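Local coordinates for putative GH105 family protein (Salmonella enterica subsp. enterica serovar Paratyphi A, PDB 3QWT) that is of unknown function but, as a possible member of glycoside hydrolase family 105, may release unsaturated uronic acid residues from oligosaccharides, at residues W65-Y77 and N110-E124. Numbering follows the deposited sequence.
Sequences WEWTHGVGLYGMY and NTMAPFLTLAYRYEE
Close, roughly parallel packing of two buried helices of the helical domain, 67-77 and 114-124, with helix 86-102 between them in sequence, draws closest where Gly-70 meets Ala-113 and Pro-114; the short axes approach to 8.0 Å at 34°. With no side chain on Gly-70, its CA comes within 3.7 Å of Ala-113 CB, a case of glycine allowing two backbones to close in. A water there donates to Gly-70 O and Ala-113 O and accepts from Thr-117 OG1, whose side chain is a knob among Gly-70, Leu-73, Tyr-74 and Tyr-77. At the N-terminal end, the indole NE1 of Trp-65 gives a nearly straight hydrogen bond to a lone pair of Thr-111 O (3.1 Å). Such parallel neighbours are consistent with the alpha/alpha toroid of this family. Further along, Leu-116 CD2 sits over the centre of the Tyr-74 ring, 3.5 Å from its centroid, while Tyr-74 OH hydrogen-bonds to Asp-243. Tyr-77, its CG anti to the backbone N (chi1 180°), takes Tyr-120 CB over one ring face; the two rings, planes 30° apart, barely overlap. Glu-124 OE1 reaches that ring's edge, weakly bonded to Tyr-77 OH and salt-bridged to Arg-121, which also pairs with Asp-93; Glu-124 OE2 hydrogen-bonds to Tyr-80 OH.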
ATOM      1  N   TRP A  65     -24.049  -8.327  39.690  1.00 32.86           N
ATOM      2  CA  TRP A  65     -23.727  -7.887  38.344  1.00 39.72           C
ATOM      3  C   TRP A  65     -24.338  -6.524  38.036  1.00 36.84           C
ATOM      4  O   TRP A  65     -25.511  -6.424  37.673  1.00 41.29           O
ATOM      5  CB  TRP A  65     -24.223  -8.912  37.324  1.00 38.57           C
ATOM      6  CG  TRP A  65     -23.801  -8.654  35.880  1.00 36.06           C
ATOM      7  CD1 TRP A  65     -23.445  -7.455  35.307  1.00 36.36           C
ATOM      8  CD2 TRP A  65     -23.690  -9.643  34.838  1.00 37.29           C
ATOM      9  NE1 TRP A  65     -23.128  -7.642  33.966  1.00 34.79           N
ATOM     10  CE2 TRP A  65     -23.276  -8.973  33.660  1.00 33.88           C
ATOM     11  CE3 TRP A  65     -23.921 -11.025  34.786  1.00 34.19           C
ATOM     12  CZ2 TRP A  65     -23.083  -9.644  32.452  1.00 34.13           C
ATOM     13  CZ3 TRP A  65     -23.723 -11.693  33.584  1.00 31.01           C
ATOM     14  CH2 TRP A  65     -23.314 -11.001  32.431  1.00 33.20           C
ATOM     15  N   GLU A  66     -23.550  -5.472  38.194  1.00 41.14           N
ATOM     16  CA  GLU A  66     -23.908  -4.184  37.609  1.00 51.69           C
ATOM     17  C   GLU A  66     -22.704  -3.284  37.342  1.00 47.09           C
ATOM     18  O   GLU A  66     -21.557  -3.711  37.449  1.00 51.58           O
ATOM     19  CB  GLU A  66     -24.953  -3.437  38.431  1.00 61.20           C
ATOM     20  CG  GLU A  66     -25.703  -2.422  37.569  1.00 59.53           C
ATOM     21  CD  GLU A  66     -26.341  -1.364  38.383  1.00 66.04           C
ATOM     22  OE1 GLU A  66     -27.413  -0.869  37.987  1.00 70.08           O
ATOM     23  OE2 GLU A  66     -25.767  -1.023  39.434  1.00 74.76           O
ATOM     24  N   TRP A  67     -22.973  -2.037  36.986  1.00 41.68           N
ATOM     25  CA  TRP A  67     -21.899  -1.143  36.557  1.00 36.88           C
ATOM     26  C   TRP A  67     -20.805  -1.076  37.603  1.00 26.68           C
ATOM     27  O   TRP A  67     -19.633  -0.881  37.284  1.00 29.29           O
ATOM     28  CB  TRP A  67     -22.429   0.256  36.221  1.00 29.06           C
ATOM     29  CG  TRP A  67     -22.918   1.030  37.415  1.00 34.74           C
ATOM     30  CD1 TRP A  67     -24.178   1.014  37.945  1.00 36.86           C
ATOM     31  CD2 TRP A  67     -22.156   1.930  38.226  1.00 39.92           C
ATOM     32  NE1 TRP A  67     -24.247   1.846  39.031  1.00 39.25           N
ATOM     33  CE2 TRP A  67     -23.020   2.421  39.229  1.00 35.17           C
ATOM     34  CE3 TRP A  67     -20.828   2.365  38.204  1.00 46.93           C
ATOM     35  CZ2 TRP A  67     -22.599   3.328  40.201  1.00 35.28           C
ATOM     36  CZ3 TRP A  67     -20.411   3.271  39.163  1.00 43.73           C
ATOM     37  CH2 TRP A  67     -21.297   3.739  40.156  1.00 41.97           C
ATOM     38  N   THR A  68     -21.184  -1.266  38.853  1.00 25.40           N
ATOM     39  CA  THR A  68     -20.248  -1.062  39.950  1.00 36.54           C
ATOM     40  C   THR A  68     -19.161  -2.113  39.867  1.00 35.27           C
ATOM     41  O   THR A  68     -17.977  -1.807  39.941  1.00 38.99           O
ATOM     42  CB  THR A  68     -20.957  -1.128  41.326  1.00 47.73           C
ATOM     43  OG1 THR A  68     -21.526  -2.435  41.512  1.00 52.08           O
ATOM     44  CG2 THR A  68     -22.055  -0.067  41.402  1.00 40.38           C
ATOM     45  N   HIS A  69     -19.580  -3.359  39.701  1.00 29.31           N
ATOM     46  CA  HIS A  69     -18.650  -4.451  39.450  1.00 33.47           C
ATOM     47  C   HIS A  69     -17.831  -4.182  38.198  1.00 30.96           C
ATOM     48  O   HIS A  69     -16.662  -4.551  38.121  1.00 32.09           O
ATOM     49  CB  HIS A  69     -19.420  -5.770  39.312  1.00 39.21           C
ATOM     50  CG  HIS A  69     -20.438  -5.965  40.386  1.00 40.16           C
ATOM     51  ND1 HIS A  69     -21.708  -5.438  40.310  1.00 41.16           N
ATOM     52  CD2 HIS A  69     -20.355  -6.571  41.595  1.00 42.19           C
ATOM     53  CE1 HIS A  69     -22.376  -5.737  41.408  1.00 40.17           C
ATOM     54  NE2 HIS A  69     -21.575  -6.425  42.204  1.00 45.12           N
ATOM     55  N   GLY A  70     -18.450  -3.525  37.223  1.00 28.23           N
ATOM     56  CA  GLY A  70     -17.758  -3.183  35.987  1.00 31.72           C
ATOM     57  C   GLY A  70     -16.552  -2.319  36.302  1.00 33.26           C
ATOM     58  O   GLY A  70     -15.438  -2.597  35.865  1.00 30.25           O
ATOM     59  N   VAL A  71     -16.780  -1.272  37.085  1.00 33.86           N
ATOM     60  CA  VAL A  71     -15.701  -0.394  37.489  1.00 41.16           C
ATOM     61  C   VAL A  71     -14.720  -1.150  38.370  1.00 37.32           C
ATOM     62  O   VAL A  71     -13.507  -1.050  38.185  1.00 34.86           O
ATOM     63  CB  VAL A  71     -16.217   0.864  38.220  1.00 42.50           C
ATOM     64  CG1 VAL A  71     -15.049   1.673  38.735  1.00 43.08           C
ATOM     65  CG2 VAL A  71     -17.057   1.707  37.272  1.00 36.05           C
ATOM     66  N   GLY A  72     -15.243  -1.931  39.311  1.00 32.93           N
ATOM     67  CA  GLY A  72     -14.388  -2.753  40.152  1.00 33.70           C
ATOM     68  C   GLY A  72     -13.400  -3.606  39.363  1.00 34.53           C
ATOM     69  O   GLY A  72     -12.198  -3.578  39.615  1.00 38.32           O
ATOM     70  N   LEU A  73     -13.902  -4.367  38.397  1.00 34.28           N
ATOM     71  CA  LEU A  73     -13.029  -5.238  37.615  1.00 39.69           C
ATOM     72  C   LEU A  73     -11.947  -4.436  36.870  1.00 36.28           C
ATOM     73  O   LEU A  73     -10.823  -4.899  36.695  1.00 34.62           O
ATOM     74  CB  LEU A  73     -13.844  -6.100  36.631  1.00 37.25           C
ATOM     75  CG  LEU A  73     -14.853  -7.102  37.240  1.00 38.75           C
ATOM     76  CD1 LEU A  73     -16.002  -7.392  36.269  1.00 32.66           C
ATOM     77  CD2 LEU A  73     -14.180  -8.413  37.681  1.00 30.32           C
ATOM     78  N   TYR A  74     -12.288  -3.236  36.422  1.00 30.58           N
ATOM     79  CA  TYR A  74     -11.349  -2.453  35.619  1.00 35.39           C
ATOM     80  C   TYR A  74     -10.186  -1.964  36.487  1.00 36.27           C
ATOM     81  O   TYR A  74      -9.016  -2.062  36.108  1.00 33.06           O
ATOM     82  CB  TYR A  74     -12.083  -1.287  34.968  1.00 36.56           C
ATOM     83  CG  TYR A  74     -11.326  -0.558  33.897  1.00 38.56           C
ATOM     84  CD1 TYR A  74     -10.671  -1.248  32.890  1.00 38.44           C
ATOM     85  CD2 TYR A  74     -11.301   0.832  33.870  1.00 41.28           C
ATOM     86  CE1 TYR A  74      -9.991  -0.577  31.895  1.00 41.97           C
ATOM     87  CE2 TYR A  74     -10.630   1.511  32.884  1.00 45.64           C
ATOM     88  CZ  TYR A  74      -9.974   0.802  31.891  1.00 46.73           C
ATOM     89  OH  TYR A  74      -9.302   1.475  30.898  1.00 41.36           O
ATOM     90  N   GLY A  75     -10.513  -1.459  37.673  1.00 40.37           N
ATOM     91  CA  GLY A  75      -9.493  -1.045  38.618  1.00 36.45           C
ATOM     92  C   GLY A  75      -8.550  -2.193  38.938  1.00 35.34           C
ATOM     93  O   GLY A  75      -7.334  -2.037  38.906  1.00 34.21           O
HETATM   94  N   MSE A  76      -9.116  -3.355  39.245  1.00 43.29           N
HETATM   95  CA  MSE A  76      -8.319  -4.563  39.444  1.00 43.02           C
HETATM   96  C   MSE A  76      -7.469  -4.873  38.219  1.00 41.94           C
HETATM   97  O   MSE A  76      -6.277  -5.186  38.341  1.00 38.51           O
HETATM   98  CB  MSE A  76      -9.224  -5.760  39.738  1.00 41.11           C
HETATM   99  CG  MSE A  76      -9.881  -5.720  41.104  1.00 49.56           C
HETATM  100 SE   MSE A  76     -10.947  -7.341  41.432  0.84 65.49          SE
HETATM  101  CE  MSE A  76     -11.739  -6.818  43.135  1.00 68.61           C
ATOM    102  N   TYR A  77      -8.079  -4.797  37.036  1.00 39.54           N
ATOM    103  CA  TYR A  77      -7.354  -5.155  35.823  1.00 39.33           C
ATOM    104  C   TYR A  77      -6.118  -4.281  35.708  1.00 36.60           C
ATOM    105  O   TYR A  77      -5.021  -4.774  35.466  1.00 37.00           O
ATOM    106  CB  TYR A  77      -8.201  -5.044  34.549  1.00 37.46           C
ATOM    107  CG  TYR A  77      -7.371  -5.426  33.352  1.00 36.49           C
ATOM    108  CD1 TYR A  77      -7.037  -6.755  33.129  1.00 37.99           C
ATOM    109  CD2 TYR A  77      -6.852  -4.461  32.492  1.00 34.48           C
ATOM    110  CE1 TYR A  77      -6.232  -7.124  32.061  1.00 42.86           C
ATOM    111  CE2 TYR A  77      -6.037  -4.825  31.416  1.00 35.40           C
ATOM    112  CZ  TYR A  77      -5.737  -6.161  31.213  1.00 41.09           C
ATOM    113  OH  TYR A  77      -4.941  -6.551  30.164  1.00 47.08           O
ATOM    114  N   ASN A 110     -25.505  -0.045  31.960  1.00 32.40           N
ATOM    115  CA  ASN A 110     -24.690  -0.418  33.131  1.00 32.25           C
ATOM    116  C   ASN A 110     -24.155  -1.845  33.177  1.00 33.72           C
ATOM    117  O   ASN A 110     -22.987  -2.073  33.503  1.00 34.86           O
ATOM    118  CB  ASN A 110     -25.434  -0.115  34.424  1.00 24.11           C
ATOM    119  CG  ASN A 110     -25.606   1.388  34.650  1.00 33.37           C
ATOM    120  OD1 ASN A 110     -24.757   2.178  34.247  1.00 27.85           O
ATOM    121  ND2 ASN A 110     -26.709   1.779  35.289  1.00 28.53           N
ATOM    122  N   THR A 111     -24.999  -2.813  32.859  1.00 28.79           N
ATOM    123  CA  THR A 111     -24.539  -4.201  32.869  1.00 23.05           C
ATOM    124  C   THR A 111     -23.478  -4.469  31.770  1.00 27.70           C
ATOM    125  O   THR A 111     -22.843  -5.528  31.740  1.00 26.81           O
ATOM    126  CB  THR A 111     -25.725  -5.163  32.745  1.00 24.07           C
ATOM    127  OG1 THR A 111     -26.439  -4.891  31.532  1.00 30.12           O
ATOM    128  CG2 THR A 111     -26.677  -5.014  33.961  1.00 23.78           C
HETATM  129  N   MSE A 112     -23.277  -3.486  30.900  1.00 33.77           N
HETATM  130  CA  MSE A 112     -22.257  -3.535  29.840  1.00 32.52           C
HETATM  131  C   MSE A 112     -20.836  -3.391  30.392  1.00 30.02           C
HETATM  132  O   MSE A 112     -19.899  -4.022  29.890  1.00 32.32           O
HETATM  133  CB  MSE A 112     -22.537  -2.423  28.804  1.00 31.59           C
HETATM  134  CG  MSE A 112     -21.483  -2.244  27.710  1.00 29.01           C
HETATM  135 SE   MSE A 112     -21.547  -3.651  26.311  0.71 49.43          SE
HETATM  136  CE  MSE A 112     -23.336  -3.367  25.718  1.00 25.71           C
ATOM    137  N   ALA A 113     -20.690  -2.567  31.429  1.00 24.77           N
ATOM    138  CA  ALA A 113     -19.367  -2.174  31.952  1.00 21.39           C
ATOM    139  C   ALA A 113     -18.360  -3.300  32.118  1.00 26.01           C
ATOM    140  O   ALA A 113     -17.202  -3.146  31.737  1.00 30.67           O
ATOM    141  CB  ALA A 113     -19.514  -1.397  33.261  1.00 28.47           C
ATOM    142  N   PRO A 114     -18.786  -4.444  32.683  1.00 22.53           N
ATOM    143  CA  PRO A 114     -17.788  -5.510  32.855  1.00 26.69           C
ATOM    144  C   PRO A 114     -17.139  -6.010  31.546  1.00 28.13           C
ATOM    145  O   PRO A 114     -16.092  -6.649  31.590  1.00 24.17           O
ATOM    146  CB  PRO A 114     -18.585  -6.633  33.531  1.00 27.88           C
ATOM    147  CG  PRO A 114     -19.653  -5.883  34.318  1.00 27.32           C
ATOM    148  CD  PRO A 114     -20.031  -4.715  33.434  1.00 23.98           C
ATOM    149  N   PHE A 115     -17.731  -5.731  30.399  1.00 27.92           N
ATOM    150  CA  PHE A 115     -17.164  -6.299  29.175  1.00 33.42           C
ATOM    151  C   PHE A 115     -15.884  -5.615  28.709  1.00 34.32           C
ATOM    152  O   PHE A 115     -15.087  -6.201  27.966  1.00 28.94           O
ATOM    153  CB  PHE A 115     -18.225  -6.459  28.096  1.00 37.74           C
ATOM    154  CG  PHE A 115     -19.275  -7.457  28.474  1.00 40.79           C
ATOM    155  CD1 PHE A 115     -18.996  -8.814  28.418  1.00 43.01           C
ATOM    156  CD2 PHE A 115     -20.504  -7.040  28.969  1.00 40.46           C
ATOM    157  CE1 PHE A 115     -19.947  -9.740  28.802  1.00 47.93           C
ATOM    158  CE2 PHE A 115     -21.460  -7.960  29.351  1.00 45.78           C
ATOM    159  CZ  PHE A 115     -21.184  -9.313  29.269  1.00 46.94           C
ATOM    160  N   LEU A 116     -15.675  -4.395  29.204  1.00 32.85           N
ATOM    161  CA  LEU A 116     -14.392  -3.733  29.090  1.00 30.82           C
ATOM    162  C   LEU A 116     -13.268  -4.641  29.613  1.00 30.99           C
ATOM    163  O   LEU A 116     -12.275  -4.874  28.927  1.00 29.88           O
ATOM    164  CB  LEU A 116     -14.418  -2.398  29.847  1.00 27.31           C
ATOM    165  CG  LEU A 116     -13.084  -1.651  29.942  1.00 30.89           C
ATOM    166  CD1 LEU A 116     -12.425  -1.503  28.586  1.00 28.54           C
ATOM    167  CD2 LEU A 116     -13.287  -0.269  30.575  1.00 34.15           C
ATOM    168  N   THR A 117     -13.427  -5.164  30.825  1.00 25.73           N
ATOM    169  CA  THR A 117     -12.374  -5.992  31.414  1.00 25.21           C
ATOM    170  C   THR A 117     -12.276  -7.356  30.735  1.00 33.26           C
ATOM    171  O   THR A 117     -11.180  -7.893  30.530  1.00 32.07           O
ATOM    172  CB  THR A 117     -12.574  -6.141  32.920  1.00 27.03           C
ATOM    173  OG1 THR A 117     -12.538  -4.841  33.521  1.00 33.58           O
ATOM    174  CG2 THR A 117     -11.490  -7.011  33.541  1.00 29.65           C
ATOM    175  N   LEU A 118     -13.428  -7.906  30.371  1.00 26.87           N
ATOM    176  CA  LEU A 118     -13.452  -9.173  29.672  1.00 34.20           C
ATOM    177  C   LEU A 118     -12.703  -9.048  28.345  1.00 36.27           C
ATOM    178  O   LEU A 118     -11.981  -9.971  27.924  1.00 29.43           O
ATOM    179  CB  LEU A 118     -14.889  -9.619  29.418  1.00 22.88           C
ATOM    180  CG  LEU A 118     -14.965 -11.067  28.937  1.00 24.83           C
ATOM    181  CD1 LEU A 118     -14.453 -12.071  29.998  1.00 26.97           C
ATOM    182  CD2 LEU A 118     -16.378 -11.405  28.466  1.00 18.35           C
ATOM    183  N   ALA A 119     -12.872  -7.900  27.696  1.00 27.11           N
ATOM    184  CA  ALA A 119     -12.196  -7.673  26.428  1.00 31.76           C
ATOM    185  C   ALA A 119     -10.699  -7.821  26.624  1.00 30.62           C
ATOM    186  O   ALA A 119     -10.035  -8.492  25.844  1.00 31.23           O
ATOM    187  CB  ALA A 119     -12.545  -6.290  25.829  1.00 25.62           C
ATOM    188  N   TYR A 120     -10.175  -7.211  27.680  1.00 30.29           N
ATOM    189  CA  TYR A 120      -8.752  -7.303  27.956  1.00 29.00           C
ATOM    190  C   TYR A 120      -8.340  -8.736  28.288  1.00 32.56           C
ATOM    191  O   TYR A 120      -7.262  -9.183  27.920  1.00 34.13           O
ATOM    192  CB  TYR A 120      -8.361  -6.388  29.107  1.00 24.76           C
ATOM    193  CG  TYR A 120      -8.064  -4.965  28.706  1.00 31.93           C
ATOM    194  CD1 TYR A 120      -8.997  -3.943  28.929  1.00 29.35           C
ATOM    195  CD2 TYR A 120      -6.854  -4.634  28.100  1.00 30.85           C
ATOM    196  CE1 TYR A 120      -8.721  -2.629  28.571  1.00 29.61           C
ATOM    197  CE2 TYR A 120      -6.574  -3.325  27.735  1.00 32.02           C
ATOM    198  CZ  TYR A 120      -7.512  -2.325  27.976  1.00 32.54           C
ATOM    199  OH  TYR A 120      -7.241  -1.025  27.618  1.00 34.89           O
ATOM    200  N   ARG A 121      -9.195  -9.457  28.996  1.00 30.47           N
ATOM    201  CA  ARG A 121      -8.849 -10.823  29.354  1.00 28.91           C
ATOM    202  C   ARG A 121      -8.868 -11.707  28.108  1.00 27.58           C
ATOM    203  O   ARG A 121      -8.019 -12.577  27.945  1.00 30.88           O
ATOM    204  CB  ARG A 121      -9.748 -11.371  30.476  1.00 25.89           C
ATOM    205  CG  ARG A 121      -9.531 -10.695  31.847  1.00 26.03           C
ATOM    206  CD  ARG A 121      -8.130 -10.955  32.410  1.00 38.82           C
ATOM    207  NE  ARG A 121      -7.903 -12.364  32.742  1.00 41.45           N
ATOM    208  CZ  ARG A 121      -6.806 -13.049  32.428  1.00 40.36           C
ATOM    209  NH1 ARG A 121      -5.823 -12.459  31.766  1.00 34.19           N
ATOM    210  NH2 ARG A 121      -6.697 -14.334  32.764  1.00 38.48           N
ATOM    211  N   TYR A 122      -9.824 -11.476  27.222  1.00 31.43           N
ATOM    212  CA  TYR A 122      -9.856 -12.226  25.972  1.00 34.49           C
ATOM    213  C   TYR A 122      -8.617 -11.920  25.144  1.00 34.28           C
ATOM    214  O   TYR A 122      -8.040 -12.811  24.526  1.00 33.02           O
ATOM    215  CB  TYR A 122     -11.112 -11.915  25.163  1.00 32.36           C
ATOM    216  CG  TYR A 122     -11.123 -12.600  23.824  1.00 30.59           C
ATOM    217  CD1 TYR A 122     -11.231 -13.987  23.736  1.00 28.17           C
ATOM    218  CD2 TYR A 122     -11.015 -11.872  22.653  1.00 28.10           C
ATOM    219  CE1 TYR A 122     -11.227 -14.621  22.523  1.00 29.92           C
ATOM    220  CE2 TYR A 122     -11.012 -12.498  21.425  1.00 32.43           C
ATOM    221  CZ  TYR A 122     -11.125 -13.876  21.363  1.00 33.18           C
ATOM    222  OH  TYR A 122     -11.129 -14.516  20.140  1.00 33.90           O
ATOM    223  N   GLU A 123      -8.209 -10.655  25.139  1.00 34.02           N
ATOM    224  CA  GLU A 123      -7.014 -10.243  24.410  1.00 27.57           C
ATOM    225  C   GLU A 123      -5.776 -11.058  24.841  1.00 37.35           C
ATOM    226  O   GLU A 123      -5.025 -11.532  23.989  1.00 34.49           O
ATOM    227  CB  GLU A 123      -6.762  -8.754  24.616  1.00 28.91           C
ATOM    228  CG  GLU A 123      -5.546  -8.224  23.883  1.00 37.20           C
ATOM    229  CD  GLU A 123      -5.450  -6.705  23.934  1.00 46.53           C
ATOM    230  OE1 GLU A 123      -5.092  -6.090  22.909  1.00 48.36           O
ATOM    231  OE2 GLU A 123      -5.735  -6.125  25.001  1.00 47.28           O
ATOM    232  N   GLU A 124      -5.581 -11.235  26.155  1.00 30.43           N
ATOM    233  CA  GLU A 124      -4.444 -12.004  26.671  1.00 39.75           C
ATOM    234  C   GLU A 124      -4.560 -13.512  26.469  1.00 39.07           C
ATOM    235  O   GLU A 124      -3.581 -14.155  26.127  1.00 42.57           O
ATOM    236  CB  GLU A 124      -4.214 -11.754  28.162  1.00 41.75           C
ATOM    237  CG  GLU A 124      -4.330 -10.315  28.613  1.00 57.51           C
ATOM    238  CD  GLU A 124      -4.269 -10.194  30.129  1.00 61.42           C
ATOM    239  OE1 GLU A 124      -5.269  -9.728  30.728  1.00 52.43           O
ATOM    240  OE2 GLU A 124      -3.223 -10.589  30.708  1.00 65.69           O
TER
HETATM  241  O   HOH W   1     -28.917  -0.466  36.117  1.00 53.33           O
HETATM  242  O   HOH W   2     -14.716  -3.567  33.323  1.00 33.80           O
HETATM  243  O   HOH W   3      -8.973   0.741  28.218  1.00 37.00           O